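Local coordinates for diaphanous protein (Entamoeba histolytica, PDB 4DVG) that probably binds Rho-family GTPases through its GTPase-binding and FH3 region, as in the related diaphanous formins that control actin assembly, at residues N275-E280 with D293-W298. Numbering follows the deposited sequence.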
loop_
_atom_site.group_PDB
_atom_site.type_symbol
_atom_site.label_atom_id
_atom_site.label_comp_id
_atom_site.label_asym_id
_atom_site.label_seq_id
_atom_site.Cartn_x
_atom_site.Cartn_y
_atom_site.Cartn_z
ATOM N N ASN B 275 30.010 -1.095 15.233
ATOM C CA ASN B 275 29.326 -0.258 16.230
ATOM C C ASN B 275 27.931 -0.793 16.566
ATOM O O ASN B 275 27.444 -0.611 17.674
ATOM C CB ASN B 275 29.234 1.213 15.796
ATOM O OD1 ASN B 275 31.465 1.524 16.632
ATOM N ND2 ASN B 275 30.658 3.094 15.252
HETATM N N MSE B 276 27.297 -1.454 15.601
HETATM C CA MSE B 276 25.950 -1.983 15.782
HETATM C C MSE B 276 25.956 -3.222 16.658
HETATM O O MSE B 276 24.965 -3.530 17.314
HETATM C CB MSE B 276 25.305 -2.290 14.430
HETATM C CG MSE B 276 24.934 -1.032 13.637
HETATM SE SE MSE B 276 24.321 -1.298 11.774
HETATM C CE MSE B 276 22.751 -2.421 12.107
ATOM N N LYS B 277 27.079 -3.930 16.664
ATOM C CA LYS B 277 27.241 -5.110 17.506
ATOM C C LYS B 277 27.251 -4.744 18.993
ATOM O O LYS B 277 26.788 -5.517 19.829
ATOM C CB LYS B 277 28.526 -5.864 17.144
ATOM C CG LYS B 277 28.489 -6.621 15.817
ATOM C CD LYS B 277 29.748 -7.470 15.653
ATOM C CE LYS B 277 29.589 -8.517 14.565
ATOM N NZ LYS B 277 30.826 -9.328 14.372
ATOM N N ASN B 278 27.786 -3.569 19.320
ATOM C CA ASN B 278 27.810 -3.097 20.703
ATOM C C ASN B 278 26.513 -2.370 21.041
ATOM O O ASN B 278 26.425 -1.660 22.042
ATOM C CB ASN B 278 29.005 -2.161 20.946
ATOM C CG ASN B 278 30.355 -2.835 20.694
ATOM O OD1 ASN B 278 30.555 -3.506 19.682
ATOM N ND2 ASN B 278 31.288 -2.649 21.622
ATOM N N THR B 279 25.506 -2.568 20.196
ATOM C CA THR B 279 24.286 -1.770 20.222
ATOM C C THR B 279 23.030 -2.628 20.231
ATOM O O THR B 279 23.048 -3.789 19.819
ATOM C CB THR B 279 24.230 -0.820 19.002
ATOM O OG1 THR B 279 25.142 0.269 19.202
ATOM C CG2 THR B 279 22.833 -0.272 18.795
ATOM N N GLU B 280 21.936 -2.036 20.703
ATOM C CA GLU B 280 20.646 -2.708 20.778
ATOM C C GLU B 280 20.217 -3.349 19.451
ATOM O O GLU B 280 19.261 -4.130 19.413
ATOM C CB GLU B 280 19.578 -1.719 21.252
ATOM C CG GLU B 280 18.522 -2.318 22.173
ATOM C CD GLU B 280 19.072 -2.655 23.546
ATOM O OE1 GLU B 280 20.304 -2.821 23.665
ATOM O OE2 GLU B 280 18.274 -2.749 24.504
ATOM N N ASP B 293 26.539 -12.574 8.443
ATOM C CA ASP B 293 26.773 -13.150 7.129
ATOM C C ASP B 293 27.922 -12.416 6.488
ATOM O O ASP B 293 28.814 -13.038 5.903
ATOM C CB ASP B 293 25.527 -13.080 6.232
ATOM C CG ASP B 293 24.445 -14.081 6.641
ATOM O OD1 ASP B 293 24.705 -14.966 7.500
ATOM O OD2 ASP B 293 23.325 -13.980 6.095
ATOM N N PHE B 294 27.892 -11.093 6.622
ATOM C CA PHE B 294 28.918 -10.224 6.080
ATOM C C PHE B 294 30.297 -10.642 6.580
ATOM O O PHE B 294 31.197 -10.881 5.786
ATOM C CB PHE B 294 28.642 -8.756 6.438
ATOM C CG PHE B 294 29.697 -7.815 5.943
ATOM C CD1 PHE B 294 29.573 -7.200 4.713
ATOM C CD2 PHE B 294 30.836 -7.574 6.694
ATOM C CE1 PHE B 294 30.566 -6.346 4.242
ATOM C CE2 PHE B 294 31.833 -6.727 6.236
ATOM C CZ PHE B 294 31.707 -6.111 5.015
ATOM N N PHE B 295 30.452 -10.751 7.897
ATOM C CA PHE B 295 31.741 -11.109 8.488
ATOM C C PHE B 295 32.168 -12.525 8.143
ATOM O O PHE B 295 33.310 -12.749 7.747
ATOM C CB PHE B 295 31.744 -10.879 10.012
ATOM C CG PHE B 295 31.786 -9.428 10.384
ATOM C CD1 PHE B 295 32.937 -8.686 10.173
ATOM C CD2 PHE B 295 30.666 -8.795 10.885
ATOM C CE1 PHE B 295 32.982 -7.356 10.475
ATOM C CE2 PHE B 295 30.703 -7.462 11.197
ATOM C CZ PHE B 295 31.864 -6.738 10.988
ATOM N N ASP B 296 31.241 -13.470 8.291
ATOM C CA ASP B 296 31.491 -14.858 7.923
ATOM C C ASP B 296 31.976 -14.982 6.467
ATOM O O ASP B 296 32.816 -15.822 6.162
ATOM C CB ASP B 296 30.248 -15.737 8.157
ATOM C CG ASP B 296 29.883 -15.881 9.639
ATOM O OD1 ASP B 296 30.769 -15.702 10.503
ATOM O OD2 ASP B 296 28.705 -16.186 9.942
ATOM N N SER B 297 31.456 -14.149 5.576
ATOM C CA SER B 297 31.823 -14.218 4.156
ATOM C C SER B 297 33.155 -13.505 3.909
ATOM O O SER B 297 33.924 -13.899 3.041
ATOM C CB SER B 297 30.689 -13.644 3.288
ATOM O OG SER B 297 31.043 -13.388 1.940
ATOM N N TRP B 298 33.427 -12.470 4.700
ATOM C CA TRP B 298 34.670 -11.713 4.609
ATOM C C TRP B 298 35.833 -12.563 5.065
ATOM O O TRP B 298 36.940 -12.447 4.544
ATOM C CB TRP B 298 34.611 -10.478 5.503
ATOM C CG TRP B 298 35.765 -9.555 5.343
ATOM C CD1 TRP B 298 36.662 -9.540 4.318
ATOM C CD2 TRP B 298 36.157 -8.508 6.234
ATOM N NE1 TRP B 298 37.580 -8.544 4.506
ATOM C CE2 TRP B 298 37.296 -7.890 5.675
ATOM C CE3 TRP B 298 35.647 -8.015 7.443
ATOM C CZ2 TRP B 298 37.943 -6.804 6.288
ATOM C CZ3 TRP B 298 36.296 -6.933 8.056
ATOM C CH2 TRP B 298 37.432 -6.348 7.478
#
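Lys277 and Phe295 reach for each other from opposite directions, and together they illustrate how a cation-pi pair can join two neighbouring helices at the surface of a protein. The contact is slight, burying 81 Å² in all, and the CA atoms of the pair stand 11.7 Å apart. An extended side chain spans much of this distance: Lys277 turns CG anti to its carbonyl carbon (chi1 -72°) and then runs nearly straight out to the amine. The cation-pi pair is off-centre, with NZ 4.0 Å from the centroid of the Phe295 ring and 32° off the ring normal. Its displacement is toward the CD2-CE2 side, where Lys277 NZ comes to 3.5 Å from Phe295 CD2. CE accompanies it, 3.7 Å from Phe295 CE2, so the end of the aliphatic chain packs against the ring beside the charge.

Helices 269-277 and 290-309, joined here, belong to the FH3 region, an all-helical array that in related diaphanous formins is built of armadillo repeats. The other face of the ring is the more enclosed. Across the ring plane from the lysine, Phe294 CD2 sits over the centre of Phe295, 4.1 Å above its plane. Phe294 itself is buried against Leu269 and Leu273 of the first helix and Ile249 of helix 236-249. At the rim, Phe295 CD1 lies at the edge of the Trp298 indole, in its plane. The lysine side is looser: Lys277 also rests on Ile291 of helix 290-309, yet as a residue it remains exposed to solvent.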